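Long-range contacts in hypothetical protein (Nostoc punctiforme, PDB 2O62), which is of unknown function but belongs to the DUF3598 family and pairs two calycin-type beta domains, a fold that often holds small hydrophobic ligands: residues 20-25 with 119-124; 93-98 with 106-111. All blocks are in the same frame, centred on the assembly; numbering follows the deposited sequence.

Interaction 1: 20-25 with 119-124; sequences FSNFSP and GLTLIR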
ATOM      1  N   PHE A  20     -14.173   1.375   6.407  1.00 19.24           N
ATOM      2  CA  PHE A  20     -13.761   1.638   5.032  1.00 19.47           C
ATOM      3  C   PHE A  20     -14.016   3.099   4.774  1.00 19.47           C
ATOM      4  O   PHE A  20     -15.154   3.528   4.853  1.00 19.51           O
ATOM      5  CB  PHE A  20     -14.632   0.850   4.055  1.00 20.46           C
ATOM      6  CG  PHE A  20     -14.307  -0.633   3.962  1.00 23.01           C
ATOM      7  CD1 PHE A  20     -14.277  -1.435   5.086  1.00 27.81           C
ATOM      8  CD2 PHE A  20     -14.148  -1.257   2.735  1.00 25.38           C
ATOM      9  CE1 PHE A  20     -14.009  -2.796   4.997  1.00 26.32           C
ATOM     10  CE2 PHE A  20     -13.901  -2.641   2.656  1.00 25.32           C
ATOM     11  CZ  PHE A  20     -13.841  -3.386   3.768  1.00 23.52           C
ATOM     12  N   SER A  21     -12.970   3.849   4.444  1.00 19.02           N
ATOM     13  CA  SER A  21     -13.023   5.322   4.319  1.00 19.53           C
ATOM     14  C   SER A  21     -12.576   5.763   2.942  1.00 20.71           C
ATOM     15  O   SER A  21     -11.469   5.435   2.528  1.00 21.56           O
ATOM     16  CB  SER A  21     -12.103   5.966   5.357  1.00 19.26           C
ATOM     17  OG  SER A  21     -12.415   5.473   6.638  1.00 19.88           O
ATOM     18  N   ASN A  22     -13.450   6.466   2.222  1.00 21.09           N
ATOM     19  CA  ASN A  22     -13.130   7.050   0.922  1.00 21.06           C
ATOM     20  C   ASN A  22     -12.645   8.462   1.075  1.00 19.98           C
ATOM     21  O   ASN A  22     -13.338   9.279   1.642  1.00 20.16           O
ATOM     22  CB  ASN A  22     -14.357   7.100   0.038  1.00 22.57           C
ATOM     23  CG  ASN A  22     -14.921   5.737  -0.215  1.00 28.53           C
ATOM     24  OD1 ASN A  22     -14.201   4.742  -0.200  1.00 34.68           O
ATOM     25  ND2 ASN A  22     -16.214   5.677  -0.455  1.00 40.02           N
ATOM     26  N   PHE A  23     -11.476   8.690   0.508  1.00 19.32           N
ATOM     27  CA  PHE A  23     -10.822   9.976   0.462  1.00 21.01           C
ATOM     28  C   PHE A  23     -10.704  10.485  -0.965  1.00 21.47           C
ATOM     29  O   PHE A  23     -10.531   9.709  -1.917  1.00 21.26           O
ATOM     30  CB  PHE A  23      -9.407   9.831   1.033  1.00 21.32           C
ATOM     31  CG  PHE A  23      -9.370   9.677   2.506  1.00 21.94           C
ATOM     32  CD1 PHE A  23      -9.451   8.435   3.085  1.00 22.82           C
ATOM     33  CD2 PHE A  23      -9.261  10.781   3.335  1.00 24.12           C
ATOM     34  CE1 PHE A  23      -9.434   8.274   4.467  1.00 21.76           C
ATOM     35  CE2 PHE A  23      -9.247  10.622   4.729  1.00 23.90           C
ATOM     36  CZ  PHE A  23      -9.325   9.332   5.279  1.00 21.53           C
ATOM     37  N   SER A  24     -10.729  11.804  -1.108  1.00 21.38           N
ATOM     38  CA  SER A  24     -10.397  12.460  -2.372  1.00 22.05           C
ATOM     39  C   SER A  24      -8.881  12.381  -2.633  1.00 22.29           C
ATOM     40  O   SER A  24      -8.100  12.092  -1.707  1.00 22.40           O
ATOM     41  CB  SER A  24     -10.834  13.925  -2.343  1.00 22.01           C
ATOM     42  OG  SER A  24      -9.931  14.699  -1.586  1.00 21.78           O
ATOM     43  N   PRO A  25      -8.458  12.653  -3.877  1.00 23.16           N
ATOM     44  CA  PRO A  25      -7.011  12.683  -4.184  1.00 23.68           C
ATOM     45  C   PRO A  25      -6.226  13.791  -3.446  1.00 24.27           C
ATOM     46  O   PRO A  25      -4.996  13.738  -3.453  1.00 24.61           O
ATOM     47  CB  PRO A  25      -6.972  12.927  -5.684  1.00 23.74           C
ATOM     48  CG  PRO A  25      -8.314  12.553  -6.185  1.00 23.83           C
ATOM     49  CD  PRO A  25      -9.268  12.921  -5.083  1.00 22.61           C
ATOM     50  N   GLY A 119      -9.494   8.644  -6.532  1.00 22.43           N
ATOM     51  CA  GLY A 119      -9.881   8.474  -5.168  1.00 22.53           C
ATOM     52  C   GLY A 119      -9.036   7.406  -4.504  1.00 21.98           C
ATOM     53  O   GLY A 119      -8.313   6.627  -5.161  1.00 21.49           O
ATOM     54  N   LEU A 120      -9.114   7.408  -3.189  1.00 22.13           N
ATOM     55  CA  LEU A 120      -8.537   6.353  -2.369  1.00 22.93           C
ATOM     56  C   LEU A 120      -9.497   5.814  -1.329  1.00 22.03           C
ATOM     57  O   LEU A 120     -10.392   6.523  -0.852  1.00 22.48           O
ATOM     58  CB  LEU A 120      -7.337   6.858  -1.624  1.00 23.74           C
ATOM     59  CG  LEU A 120      -6.280   7.750  -2.296  1.00 30.75           C
ATOM     60  CD1 LEU A 120      -5.677   8.621  -1.257  1.00 35.69           C
ATOM     61  CD2 LEU A 120      -5.189   6.964  -2.897  1.00 32.21           C
ATOM     62  N   THR A 121      -9.248   4.573  -0.947  1.00 21.77           N
ATOM     63  CA  THR A 121      -9.977   3.935   0.135  1.00 21.23           C
ATOM     64  C   THR A 121      -8.918   3.535   1.177  1.00 21.16           C
ATOM     65  O   THR A 121      -7.909   2.927   0.857  1.00 21.73           O
ATOM     66  CB  THR A 121     -10.797   2.735  -0.359  1.00 22.74           C
ATOM     67  OG1 THR A 121     -11.668   3.139  -1.427  1.00 25.02           O
ATOM     68  CG2 THR A 121     -11.651   2.144   0.803  1.00 24.07           C
ATOM     69  N   LEU A 122      -9.145   3.928   2.412  1.00 19.89           N
ATOM     70  CA  LEU A 122      -8.281   3.596   3.522  1.00 19.36           C
ATOM     71  C   LEU A 122      -9.062   2.743   4.462  1.00 20.02           C
ATOM     72  O   LEU A 122     -10.092   3.156   4.936  1.00 20.26           O
ATOM     73  CB  LEU A 122      -7.795   4.852   4.210  1.00 20.87           C
ATOM     74  CG  LEU A 122      -6.624   4.682   5.166  1.00 21.39           C
ATOM     75  CD1 LEU A 122      -5.349   4.370   4.377  1.00 26.35           C
ATOM     76  CD2 LEU A 122      -6.489   5.999   5.918  1.00 22.02           C
ATOM     77  N   ILE A 123      -8.600   1.505   4.654  1.00 20.41           N
ATOM     78  CA  ILE A 123      -9.278   0.567   5.485  1.00 19.67           C
ATOM     79  C   ILE A 123      -8.384   0.333   6.710  1.00 20.23           C
ATOM     80  O   ILE A 123      -7.320  -0.299   6.619  1.00 20.75           O
ATOM     81  CB  ILE A 123      -9.544  -0.728   4.734  1.00 20.23           C
ATOM     82  CG1 ILE A 123     -10.350  -0.445   3.442  1.00 21.14           C
ATOM     83  CG2 ILE A 123     -10.258  -1.719   5.633  1.00 21.56           C
ATOM     84  CD1 ILE A 123     -10.438  -1.660   2.457  1.00 21.96           C
ATOM     85  N   ARG A 124      -8.833   0.846   7.852  1.00 19.54           N
ATOM     86  CA  ARG A 124      -8.089   0.760   9.116  1.00 19.86           C
ATOM     87  C   ARG A 124      -8.773  -0.229  10.027  1.00 19.98           C
ATOM     88  O   ARG A 124      -9.855   0.045  10.501  1.00 20.28           O
ATOM     89  CB  ARG A 124      -8.031   2.124   9.811  1.00 20.58           C
ATOM     90  CG  ARG A 124      -7.250   3.153   9.025  1.00 20.90           C
ATOM     91  CD  ARG A 124      -7.548   4.553   9.490  1.00 20.61           C
ATOM     92  NE  ARG A 124      -8.799   5.041   8.946  1.00 19.95           N
ATOM     93  CZ  ARG A 124      -9.323   6.245   9.201  1.00 21.58           C
ATOM     94  NH1 ARG A 124      -8.713   7.083   9.995  1.00 22.06           N
ATOM     95  NH2 ARG A 124     -10.444   6.594   8.610  1.00 21.73           N
TER
HETATM   96  O   HOH W   1     -10.662   3.250   7.701  1.00 15.06           O
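The terminal methyl of I123 sits over one face of the F20 ring, its CD1 3.6 Å from CE2, in a CH-pi contact offset toward the rim; on the same face I123 CG2 lies near ring atom CE1, so the two branches of the isoleucine span the phenyl. With an alanine in place of F20, the methyls of I123 are likely to lose the flat surface they lie against, leaving a gap at that face of the sheet. On the opposite face of the sheet F23 leans over the neighbouring strand, its CE1 3.8 Å from L122 CB. Beyond that ring R124 folds back: a bend at chi3 (-79°) brings NH2 to S21 OG at 3.0 Å, with the hydroxyl in the guanidinium plane. One water, also in that plane, fits in between S21 and R124, bound to S21 OG, L122 O, R124 N and R124 NE. S21 OG also bonds D32, and R124 NH1 forms a salt bridge with E134. Antiparallel backbone pairs S21–L122 and F23–L120 close the ladder. Strand 14-23 lies between 29-42 and 117-127; F23 touches L29 and P216, while L120 and L122 pack against A221 and A219 of strand 219-224 in the second sheet.

Interaction 2: 93-98 with 106-111; sequences GGELAF and RLVQLF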
ATOM      1  N   GLY A  93      -4.813   1.155 -10.630  1.00 21.36           N
ATOM      2  CA  GLY A  93      -5.281   1.095  -9.263  1.00 21.06           C
ATOM      3  C   GLY A  93      -4.872  -0.195  -8.594  1.00 22.35           C
ATOM      4  O   GLY A  93      -4.074  -0.951  -9.148  1.00 23.00           O
ATOM      5  N   GLY A  94      -5.409  -0.449  -7.404  1.00 20.85           N
ATOM      6  CA  GLY A  94      -5.144  -1.696  -6.714  1.00 21.12           C
ATOM      7  C   GLY A  94      -4.985  -1.399  -5.224  1.00 21.40           C
ATOM      8  O   GLY A  94      -5.096  -0.256  -4.789  1.00 21.08           O
ATOM      9  N   GLU A  95      -4.702  -2.441  -4.451  1.00 20.87           N
ATOM     10  CA  GLU A  95      -4.691  -2.363  -2.994  1.00 20.49           C
ATOM     11  C   GLU A  95      -3.333  -2.785  -2.447  1.00 20.36           C
ATOM     12  O   GLU A  95      -2.785  -3.808  -2.872  1.00 19.66           O
ATOM     13  CB  GLU A  95      -5.745  -3.306  -2.446  1.00 20.32           C
ATOM     14  CG  GLU A  95      -5.788  -3.407  -0.926  1.00 20.65           C
ATOM     15  CD  GLU A  95      -6.804  -4.415  -0.422  1.00 24.02           C
ATOM     16  OE1 GLU A  95      -7.444  -5.097  -1.246  1.00 31.00           O
ATOM     17  OE2 GLU A  95      -6.958  -4.551   0.795  1.00 23.71           O
ATOM     18  N   LEU A  96      -2.821  -2.020  -1.495  1.00 20.23           N
ATOM     19  CA  LEU A  96      -1.678  -2.415  -0.695  1.00 21.44           C
ATOM     20  C   LEU A  96      -2.162  -2.611   0.737  1.00 21.59           C
ATOM     21  O   LEU A  96      -2.689  -1.705   1.347  1.00 21.81           O
ATOM     22  CB  LEU A  96      -0.610  -1.315  -0.770  1.00 21.96           C
ATOM     23  CG  LEU A  96      -0.247  -1.023  -2.257  1.00 25.23           C
ATOM     24  CD1 LEU A  96       0.275   0.317  -2.431  1.00 30.99           C
ATOM     25  CD2 LEU A  96       0.663  -1.979  -2.825  1.00 22.34           C
ATOM     26  N   ALA A  97      -1.931  -3.785   1.280  1.00 20.42           N
ATOM     27  CA  ALA A  97      -2.492  -4.181   2.572  1.00 19.15           C
ATOM     28  C   ALA A  97      -1.378  -4.615   3.521  1.00 19.80           C
ATOM     29  O   ALA A  97      -0.755  -5.645   3.310  1.00 20.43           O
ATOM     30  CB  ALA A  97      -3.495  -5.345   2.354  1.00 19.30           C
ATOM     31  N   PHE A  98      -1.121  -3.803   4.548  1.00 19.87           N
ATOM     32  CA  PHE A  98      -0.147  -4.084   5.594  1.00 20.46           C
ATOM     33  C   PHE A  98      -0.781  -4.764   6.812  1.00 21.51           C
ATOM     34  O   PHE A  98      -1.829  -4.341   7.290  1.00 21.71           O
ATOM     35  CB  PHE A  98       0.555  -2.792   6.077  1.00 21.18           C
ATOM     36  CG  PHE A  98       1.144  -1.948   4.987  1.00 22.01           C
ATOM     37  CD1 PHE A  98       0.384  -0.953   4.356  1.00 23.50           C
ATOM     38  CD2 PHE A  98       2.481  -2.097   4.634  1.00 22.31           C
ATOM     39  CE1 PHE A  98       0.931  -0.145   3.392  1.00 21.76           C
ATOM     40  CE2 PHE A  98       3.025  -1.297   3.636  1.00 21.04           C
ATOM     41  CZ  PHE A  98       2.259  -0.351   3.023  1.00 22.75           C
ATOM     42  N   ARG A 106      -5.002  -0.979   5.038  1.00 21.14           N
ATOM     43  CA  ARG A 106      -5.150  -1.384   3.647  1.00 21.12           C
ATOM     44  C   ARG A 106      -5.522  -0.152   2.848  1.00 22.16           C
ATOM     45  O   ARG A 106      -6.450   0.569   3.221  1.00 22.86           O
ATOM     46  CB  ARG A 106      -6.173  -2.464   3.477  1.00 21.53           C
ATOM     47  CG  ARG A 106      -5.945  -3.559   4.410  1.00 21.94           C
ATOM     48  CD  ARG A 106      -6.755  -4.806   4.112  1.00 23.03           C
ATOM     49  NE  ARG A 106      -8.134  -4.759   4.572  1.00 22.16           N
ATOM     50  CZ  ARG A 106      -9.205  -4.979   3.807  1.00 23.07           C
ATOM     51  NH1 ARG A 106      -9.103  -5.181   2.498  1.00 23.86           N
ATOM     52  NH2 ARG A 106     -10.408  -5.038   4.356  1.00 21.05           N
ATOM     53  N   LEU A 107      -4.750   0.120   1.812  1.00 21.02           N
ATOM     54  CA  LEU A 107      -4.947   1.313   1.022  1.00 21.25           C
ATOM     55  C   LEU A 107      -5.240   0.944  -0.425  1.00 20.41           C
ATOM     56  O   LEU A 107      -4.431   0.303  -1.080  1.00 19.83           O
ATOM     57  CB  LEU A 107      -3.720   2.248   1.133  1.00 20.84           C
ATOM     58  CG  LEU A 107      -3.876   3.713   0.657  1.00 26.12           C
ATOM     59  CD1 LEU A 107      -3.014   4.641   1.457  1.00 30.54           C
ATOM     60  CD2 LEU A 107      -3.476   3.848  -0.777  1.00 27.97           C
ATOM     61  N   VAL A 108      -6.395   1.382  -0.918  1.00 20.34           N
ATOM     62  CA  VAL A 108      -6.779   1.265  -2.298  1.00 20.21           C
ATOM     63  C   VAL A 108      -6.644   2.612  -3.042  1.00 19.84           C
ATOM     64  O   VAL A 108      -7.105   3.668  -2.564  1.00 19.86           O
ATOM     65  CB  VAL A 108      -8.242   0.798  -2.420  1.00 21.40           C
ATOM     66  CG1 VAL A 108      -8.599   0.536  -3.837  1.00 22.62           C
ATOM     67  CG2 VAL A 108      -8.467  -0.426  -1.584  1.00 21.86           C
ATOM     68  N   GLN A 109      -5.975   2.557  -4.189  1.00 19.66           N
ATOM     69  CA  GLN A 109      -5.903   3.660  -5.131  1.00 19.59           C
ATOM     70  C   GLN A 109      -6.713   3.364  -6.364  1.00 19.74           C
ATOM     71  O   GLN A 109      -6.703   2.227  -6.868  1.00 18.90           O
ATOM     72  CB  GLN A 109      -4.453   3.933  -5.567  1.00 20.64           C
ATOM     73  CG  GLN A 109      -3.487   4.278  -4.418  1.00 21.65           C
ATOM     74  CD  GLN A 109      -2.169   4.869  -4.877  1.00 22.44           C
ATOM     75  OE1 GLN A 109      -2.118   5.667  -5.837  1.00 26.55           O
ATOM     76  NE2 GLN A 109      -1.103   4.532  -4.160  1.00 23.88           N
ATOM     77  N   LEU A 110      -7.383   4.393  -6.865  1.00 20.04           N
ATOM     78  CA  LEU A 110      -8.316   4.299  -7.975  1.00 19.64           C
ATOM     79  C   LEU A 110      -8.016   5.422  -8.948  1.00 19.85           C
ATOM     80  O   LEU A 110      -7.987   6.593  -8.558  1.00 20.40           O
ATOM     81  CB  LEU A 110      -9.753   4.403  -7.483  1.00 21.26           C
ATOM     82  CG  LEU A 110     -10.192   3.360  -6.466  1.00 22.93           C
ATOM     83  CD1 LEU A 110     -11.548   3.724  -5.955  1.00 26.65           C
ATOM     84  CD2 LEU A 110     -10.226   1.940  -7.067  1.00 22.04           C
ATOM     85  N   PHE A 111      -7.729   5.055 -10.199  1.00 18.66           N
ATOM     86  CA  PHE A 111      -7.429   5.997 -11.269  1.00 18.12           C
ATOM     87  C   PHE A 111      -8.555   6.022 -12.280  1.00 18.80           C
ATOM     88  O   PHE A 111      -9.212   4.997 -12.536  1.00 18.40           O
ATOM     89  CB  PHE A 111      -6.082   5.648 -11.961  1.00 18.08           C
ATOM     90  CG  PHE A 111      -4.873   5.828 -11.050  1.00 18.49           C
ATOM     91  CD1 PHE A 111      -4.639   4.962  -9.997  1.00 19.59           C
ATOM     92  CD2 PHE A 111      -4.009   6.917 -11.224  1.00 19.50           C
ATOM     93  CE1 PHE A 111      -3.548   5.118  -9.141  1.00 19.43           C
ATOM     94  CE2 PHE A 111      -2.924   7.072 -10.354  1.00 19.16           C
ATOM     95  CZ  PHE A 111      -2.711   6.173  -9.319  1.00 20.74           C
TER
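E95 and R106 meet through a single salt bridge, R106 NH1 to E95 OE2 at 2.8 Å. The donor approaches the syn side of the carboxylate oxygen, 23° out of the carboxylate plane, while that oxygen lies at the edge of the guanidinium; the two flat groups are turned 40° from each other. E95 gets there on an extended chain, with CG opposite the backbone N (chi1 176°), whereas R106 bends at chi3, which turns NH1 across toward E95. The aliphatic stem of R106 is packed as well: A97 CB lies 3.7 Å from R106 CG, and E95 OE2 comes within 3.3 Å of R106 CD. V108 continues the same face, its CG2 4.1 Å from E95 CB.

Beneath these side chains the backbone supplies the frame. L96 and L107 form one hydrogen-bonded pair, with L107 N to L96 O at 2.8 Å, and G94 and Q109 form the next. At G93 the partner's carbonyl comes in closely, Q109 O 3.0 Å from G93 CA, where a side chain would clash with it; at the backbone angles of G93 and G94 a side chain would also press on the carbonyl O of the residue before. F111 CD1 lies beside G93 N.

Further out, R106 NH2 forms a second salt bridge, to E125, so the guanidinium is held between two acids. F79 and E81 of strand 79-81 border E95. On the other face L96 touches A237, L107 touches A221, and Q109 OE1 bonds S223 OG, which ties this hairpin to the second sheet. The chemistry is thus split by face: a buried acid is paired with an arginine shared by another acid, which would probably favour the ionised carboxylate, while leucines and a bonded amide meet the other domain.

Both contacts belong to one antiparallel sheet, joined where strand 117-127 runs beside 103-111: I123 N lies 2.7 Å from R106 O, and L120 packs on Q109. Interaction 2 is a local hairpin, nested in the chain loop that interaction 1 closes by bringing together distant parts of the sequence. It is also the more buried, with its centre about 6 Å from that of the chain against about 12 Å for interaction 1. The backbone ladders are alike, but the polar chemistry differs. Interaction 1, partly buried, uses a hydroxyl, an arginine and a bridging water; 93-98 with 106-111 pairs opposite charges directly. L120, L122 and L107 all touch strand 219-224, whereas L96 meets strand 233-242.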